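Local coordinates for insecticidal Delta-Endotoxin Cry8Ea1 (Bacillus Thuringiensis, PDB 3EB7), which is toxic to soil-dwelling larvae of Holotrichia parallela and, as in other three-domain Cry toxins, probably acts by forming pores in gut membranes, at residues Lys461-Glu466 with Pro475-Ser480; Ser507-Asp512 with Arg567-Ile572. All blocks are in the same frame, centred on the assembly; numbering follows the deposited sequence.

Contact 1 of 2, residues Lys461-Glu466 with Pro475-Ser480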
loop_
_atom_site.group_PDB
_atom_site.type_symbol
_atom_site.label_atom_id
_atom_site.label_comp_id
_atom_site.label_asym_id
_atom_site.label_seq_id
_atom_site.Cartn_x
_atom_site.Cartn_y
_atom_site.Cartn_z
ATOM N N LYS A 461 1.770 2.368 19.963
ATOM C CA LYS A 461 1.014 2.039 18.788
ATOM C C LYS A 461 0.694 3.328 18.081
ATOM O O LYS A 461 0.791 4.398 18.701
ATOM C CB LYS A 461 -0.275 1.327 19.181
ATOM C CG LYS A 461 -0.069 -0.018 19.851
ATOM C CD LYS A 461 -1.428 -0.493 20.315
ATOM C CE LYS A 461 -1.381 -1.825 21.036
ATOM N NZ LYS A 461 -2.772 -2.207 21.513
ATOM N N PRO A 462 0.345 3.254 16.766
ATOM C CA PRO A 462 -0.133 4.452 16.061
ATOM C C PRO A 462 -1.401 5.017 16.701
ATOM O O PRO A 462 -2.164 4.288 17.298
ATOM C CB PRO A 462 -0.421 3.938 14.648
ATOM C CG PRO A 462 0.439 2.702 14.543
ATOM C CD PRO A 462 0.415 2.082 15.877
ATOM N N SER A 463 -1.607 6.317 16.594
ATOM C CA SER A 463 -2.813 6.932 17.143
ATOM C C SER A 463 -3.920 6.897 16.114
ATOM O O SER A 463 -3.661 6.665 14.926
ATOM C CB SER A 463 -2.511 8.362 17.596
ATOM O OG SER A 463 -1.461 8.322 18.578
ATOM N N ALA A 464 -5.154 7.090 16.559
ATOM C CA ALA A 464 -6.280 6.986 15.659
ATOM C C ALA A 464 -6.372 8.267 14.806
ATOM O O ALA A 464 -7.011 9.246 15.192
ATOM C CB ALA A 464 -7.570 6.715 16.430
ATOM N N ASN A 465 -5.668 8.250 13.676
ATOM C CA ASN A 465 -5.676 9.297 12.666
ATOM C C ASN A 465 -5.332 8.595 11.330
ATOM O O ASN A 465 -4.870 7.449 11.345
ATOM C CB ASN A 465 -4.646 10.395 13.025
ATOM C CG ASN A 465 -3.195 9.896 12.986
ATOM O OD1 ASN A 465 -2.727 9.369 11.972
ATOM N ND2 ASN A 465 -2.479 10.064 14.095
ATOM N N GLU A 466 -5.546 9.260 10.192
ATOM C CA GLU A 466 -5.194 8.695 8.877
ATOM C C GLU A 466 -4.107 9.504 8.160
ATOM O O GLU A 466 -4.150 9.690 6.939
ATOM C CB GLU A 466 -6.436 8.566 7.983
ATOM C CG GLU A 466 -7.611 7.777 8.612
ATOM C CD GLU A 466 -7.254 6.327 8.867
ATOM O OE1 GLU A 466 -6.296 5.826 8.223
ATOM O OE2 GLU A 466 -7.920 5.671 9.700
ATOM N N PRO A 475 2.049 6.464 10.888
ATOM C CA PRO A 475 3.182 7.059 11.615
ATOM C C PRO A 475 3.056 6.712 13.122
ATOM O O PRO A 475 1.991 6.253 13.551
ATOM C CB PRO A 475 2.931 8.553 11.448
ATOM C CG PRO A 475 1.373 8.662 11.424
ATOM C CD PRO A 475 0.962 7.435 10.609
ATOM N N ILE A 476 4.104 6.970 13.915
ATOM C CA ILE A 476 3.975 6.968 15.379
ATOM C C ILE A 476 3.884 8.440 15.824
ATOM O O ILE A 476 4.634 9.260 15.334
ATOM C CB ILE A 476 5.136 6.163 16.113
ATOM C CG1 ILE A 476 5.208 4.687 15.664
ATOM C CG2 ILE A 476 5.007 6.199 17.642
ATOM C CD1 ILE A 476 3.920 3.990 15.684
ATOM N N SER A 477 2.962 8.756 16.732
ATOM C CA SER A 477 2.685 10.144 17.184
ATOM C C SER A 477 3.150 10.412 18.618
ATOM O O SER A 477 3.062 9.533 19.459
ATOM C CB SER A 477 1.174 10.442 17.127
ATOM O OG SER A 477 0.645 10.084 15.855
ATOM N N PHE A 478 3.616 11.630 18.902
ATOM C CA PHE A 478 3.897 12.044 20.285
ATOM C C PHE A 478 3.222 13.369 20.584
ATOM O O PHE A 478 3.370 14.314 19.829
ATOM C CB PHE A 478 5.395 12.135 20.545
ATOM C CG PHE A 478 6.134 10.879 20.196
ATOM C CD1 PHE A 478 6.612 10.668 18.899
ATOM C CD2 PHE A 478 6.331 9.886 21.146
ATOM C CE1 PHE A 478 7.256 9.473 18.559
ATOM C CE2 PHE A 478 7.000 8.690 20.813
ATOM C CZ PHE A 478 7.455 8.482 19.525
ATOM N N ASN A 479 2.428 13.396 21.655
ATOM C CA ASN A 479 1.888 14.635 22.207
ATOM C C ASN A 479 2.794 15.162 23.324
ATOM O O ASN A 479 2.597 16.256 23.819
ATOM C CB ASN A 479 0.467 14.435 22.745
ATOM C CG ASN A 479 -0.558 14.246 21.642
ATOM O OD1 ASN A 479 -1.327 13.277 21.660
ATOM N ND2 ASN A 479 -0.592 15.172 20.690
ATOM N N SER A 480 3.802 14.377 23.681
ATOM C CA SER A 480 4.823 14.749 24.652
ATOM C C SER A 480 5.998 13.823 24.446
ATOM O O SER A 480 5.955 12.952 23.585
ATOM C CB SER A 480 4.290 14.590 26.090
ATOM O OG SER A 480 3.980 13.225 26.360
HETATM O O HOH W 1 1.311 6.954 18.220
HETATM O O HOH W 2 0.134 7.696 14.942
HETATM O O HOH W 3 -0.615 10.974 20.074
#
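Lys461 meets Ile476 through its backbone, the carbonyl carbon facing the methyl CD1, while its aliphatic chain runs off the other way. Its carbonyl oxygen takes a hydrogen bond from a water, 2.7 Å from O of Lys461 to the water oxygen, and the same water accepts the backbone N-H of Ser477. Pro462 makes the apolar part of the contact: ring atom CG lies 3.9 Å from CD1 of Ile476, the two side chains meeting at a slant, and CB rests 3.5 Å from the carbonyl oxygen of Pro475. With CG1 of Ile476 anti to the carbonyl carbon (chi1 -58°), the second bend at chi2 brings CD1 back toward the proline ring.

Strand 476-478 is a short strand of the C-terminal domain, which has the beta-sandwich fold of Cry toxin domain III. Its backbone bonds to strand 578-588 through Ile476 and Phe478, whereas residues 461-466 form no strand, and no direct hydrogen bond joins them to 475-480; water does the joining instead.

At Ser463 the backbone N-H gives its hydrogen to a second water, 2.8 Å from N of Ser463. That water donates to O of Pro475 and also bonds OG of Ser477 at 2.6 Å, so one solvent molecule ties three polar groups together. The hydroxyl of Ser463, 3.7 Å from CB of Ser477, bonds the first water and a third one, which donates to OD1 of Asn479. Past the inverse gamma turn centred on Ala464, Asn465 turns back over Ser477 and Pro475: ND2 stands 3.6 Å from OG of Ser477, and OD1, hydrogen-bonded to the N-H of Val467, lies 4.2 Å from CG of Pro475. Tyr579 of strand 578-588 packs against Asn465, Pro475 and Ser477.

Contact 2 of 2, residues Ser507-Asp512 with Arg567-Ile572; sequences SSVDFD and RNFSSI
Arg567 and Asp512 face each other as an antiparallel hydrogen-bonded pair. The N-H of Asp512 reaches O of Arg567 at 2.8 Å, while the return bond, from N of Arg567 to O of Asp512, is weak. Their CB atoms sit side by side on one face of the sheet, but the arginine chain, bent at chi3, carries its guanidinium away from the Asp512 carboxylate and toward a long, weak pairing with Asp514.

Asn568 has a left-handed backbone and swings its amide over the carboxylate of Asp512. ND2 bonds OD2 of Asp512 at 3.3 Å, arriving from above the carboxylate plane although OD2 lies nearly in the plane of the amide; the two planes are turned 70° apart. The other oxygen, OD1, forms a salt bridge with Arg526, which also binds O of Asn568, so Arg526 links both sides of this contact.

Here strands 511-517 and 559-567, neighbours in one sheet of the domain III beta-sandwich, come to the end of their pairing, and the second chain leaves the sheet as a loop. Phe569 lays its ring against Val509 and Phe511. Its CD1 lies 3.9 Å from CG2 of Val509 and its CD2 4.0 Å from CB of Phe511, and Val578 adds to the apolar surroundings.

Ser570 grips Asp510 twice. Its N-H donates to O of Asp510 at 2.8 Å, and its OG accepts the N-H of Asp510 at 3.0 Å; a chi1 of 70°, setting OG between the backbone N and the carbonyl carbon, turns the hydroxyl back to this amide. The Asp510 carboxylate has its main partner elsewhere, in the N-H of Lys529. At Ser571, CB packs 3.9 Å from CG1 of Val509.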
loop_
_atom_site.group_PDB
_atom_site.type_symbol
_atom_site.label_atom_id
_atom_site.label_comp_id
_atom_site.label_asym_id
_atom_site.label_seq_id
_atom_site.Cartn_x
_atom_site.Cartn_y
_atom_site.Cartn_z
ATOM N N SER A 507 5.700 17.929 12.502
ATOM C CA SER A 507 5.331 18.431 13.852
ATOM C C SER A 507 4.786 19.843 13.842
ATOM O O SER A 507 5.087 20.608 12.944
ATOM C CB SER A 507 6.507 18.382 14.807
ATOM O OG SER A 507 7.560 19.181 14.319
ATOM N N SER A 508 3.959 20.153 14.842
ATOM C CA SER A 508 3.497 21.503 15.130
ATOM C C SER A 508 4.458 22.221 16.104
ATOM O O SER A 508 4.232 23.374 16.448
ATOM C CB SER A 508 2.094 21.450 15.746
ATOM O OG SER A 508 2.085 20.586 16.881
ATOM N N VAL A 509 5.523 21.538 16.538
ATOM C CA VAL A 509 6.461 22.062 17.542
ATOM C C VAL A 509 7.914 21.795 17.151
ATOM O O VAL A 509 8.160 20.898 16.354
ATOM C CB VAL A 509 6.197 21.480 18.970
ATOM C CG1 VAL A 509 4.880 21.955 19.482
ATOM C CG2 VAL A 509 6.330 19.933 19.009
ATOM N N ASP A 510 8.857 22.583 17.683
ATOM C CA ASP A 510 10.292 22.279 17.561
ATOM C C ASP A 510 10.597 21.275 18.695
ATOM O O ASP A 510 9.934 21.323 19.711
ATOM C CB ASP A 510 11.210 23.512 17.746
ATOM C CG ASP A 510 10.784 24.756 16.932
ATOM O OD1 ASP A 510 10.878 25.899 17.499
ATOM O OD2 ASP A 510 10.383 24.641 15.744
ATOM N N PHE A 511 11.610 20.403 18.536
ATOM C CA PHE A 511 11.861 19.300 19.468
ATOM C C PHE A 511 13.288 18.796 19.341
ATOM O O PHE A 511 13.939 18.943 18.306
ATOM C CB PHE A 511 10.884 18.107 19.229
ATOM C CG PHE A 511 10.958 17.528 17.841
ATOM C CD1 PHE A 511 11.638 16.342 17.600
ATOM C CD2 PHE A 511 10.396 18.212 16.738
ATOM C CE1 PHE A 511 11.743 15.837 16.277
ATOM C CE2 PHE A 511 10.490 17.713 15.456
ATOM C CZ PHE A 511 11.178 16.527 15.229
ATOM N N ASP A 512 13.757 18.181 20.418
ATOM C CA ASP A 512 15.002 17.447 20.450
ATOM C C ASP A 512 14.792 15.983 19.937
ATOM O O ASP A 512 13.865 15.307 20.344
ATOM C CB ASP A 512 15.516 17.443 21.902
ATOM C CG ASP A 512 16.160 18.786 22.324
ATOM O OD1 ASP A 512 16.303 19.707 21.480
ATOM O OD2 ASP A 512 16.568 18.906 23.514
ATOM N N ARG A 567 11.921 14.764 22.565
ATOM C CA ARG A 567 12.117 15.420 23.840
ATOM C C ARG A 567 12.018 16.955 23.673
ATOM O O ARG A 567 12.151 17.477 22.560
ATOM C CB ARG A 567 13.535 15.052 24.269
ATOM C CG ARG A 567 13.860 15.199 25.692
ATOM C CD ARG A 567 15.256 14.689 25.930
ATOM N NE ARG A 567 15.307 13.259 25.671
ATOM C CZ ARG A 567 16.421 12.543 25.489
ATOM N NH1 ARG A 567 17.626 13.123 25.530
ATOM N NH2 ARG A 567 16.324 11.233 25.251
ATOM N N ASN A 568 11.788 17.659 24.782
ATOM C CA ASN A 568 11.965 19.116 24.872
ATOM C C ASN A 568 11.169 19.865 23.820
ATOM O O ASN A 568 11.723 20.574 22.976
ATOM C CB ASN A 568 13.478 19.459 24.791
ATOM C CG ASN A 568 13.812 20.869 25.315
ATOM O OD1 ASN A 568 13.033 21.479 26.070
ATOM N ND2 ASN A 568 14.985 21.383 24.925
ATOM N N PHE A 569 9.858 19.669 23.856
ATOM C CA PHE A 569 8.942 20.272 22.904
ATOM C C PHE A 569 8.898 21.792 23.138
ATOM O O PHE A 569 8.752 22.224 24.282
ATOM C CB PHE A 569 7.537 19.693 23.098
ATOM C CG PHE A 569 7.330 18.283 22.539
ATOM C CD1 PHE A 569 6.034 17.830 22.244
ATOM C CD2 PHE A 569 8.399 17.412 22.305
ATOM C CE1 PHE A 569 5.826 16.529 21.757
ATOM C CE2 PHE A 569 8.194 16.124 21.831
ATOM C CZ PHE A 569 6.912 15.683 21.573
ATOM N N SER A 570 8.978 22.593 22.071
ATOM C CA SER A 570 8.845 24.057 22.175
ATOM C C SER A 570 7.486 24.573 22.716
ATOM O O SER A 570 7.330 25.757 22.998
ATOM C CB SER A 570 9.104 24.688 20.818
ATOM O OG SER A 570 8.050 24.389 19.923
ATOM N N SER A 571 6.494 23.703 22.846
ATOM C CA SER A 571 5.198 24.099 23.354
ATOM C C SER A 571 4.533 22.844 23.863
ATOM O O SER A 571 4.769 21.750 23.325
ATOM C CB SER A 571 4.379 24.714 22.226
ATOM O OG SER A 571 3.097 25.105 22.649
ATOM N N ILE A 572 3.728 22.978 24.905
ATOM C CA ILE A 572 2.890 21.883 25.353
ATOM C C ILE A 572 1.410 22.188 25.204
ATOM O O ILE A 572 0.572 21.456 25.696
ATOM C CB ILE A 572 3.186 21.452 26.827
ATOM C CG1 ILE A 572 3.143 22.664 27.781
ATOM C CG2 ILE A 572 4.490 20.652 26.908
ATOM C CD1 ILE A 572 3.035 22.287 29.257
#

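Both contacts belong to the C-terminal domain, their centres about 15 Å apart, and they follow in series along the chain: contact 1 is complete before contact 2 begins. They involve different sheets of the sandwich. Strand 476-478 pairs with 578-588, while 511-517 and 559-567 sit together in the five-stranded sheet. The two contacts touch directly where the ring atom CE1 of Phe569 packs 3.5 Å from N of Ser480, just beyond strand 476-478, which sets the loop after 559-567 against the end of that strand. Strand 578-588 serves both, with Tyr579 and Ile580 against contact 1 and Val578 against contact 2.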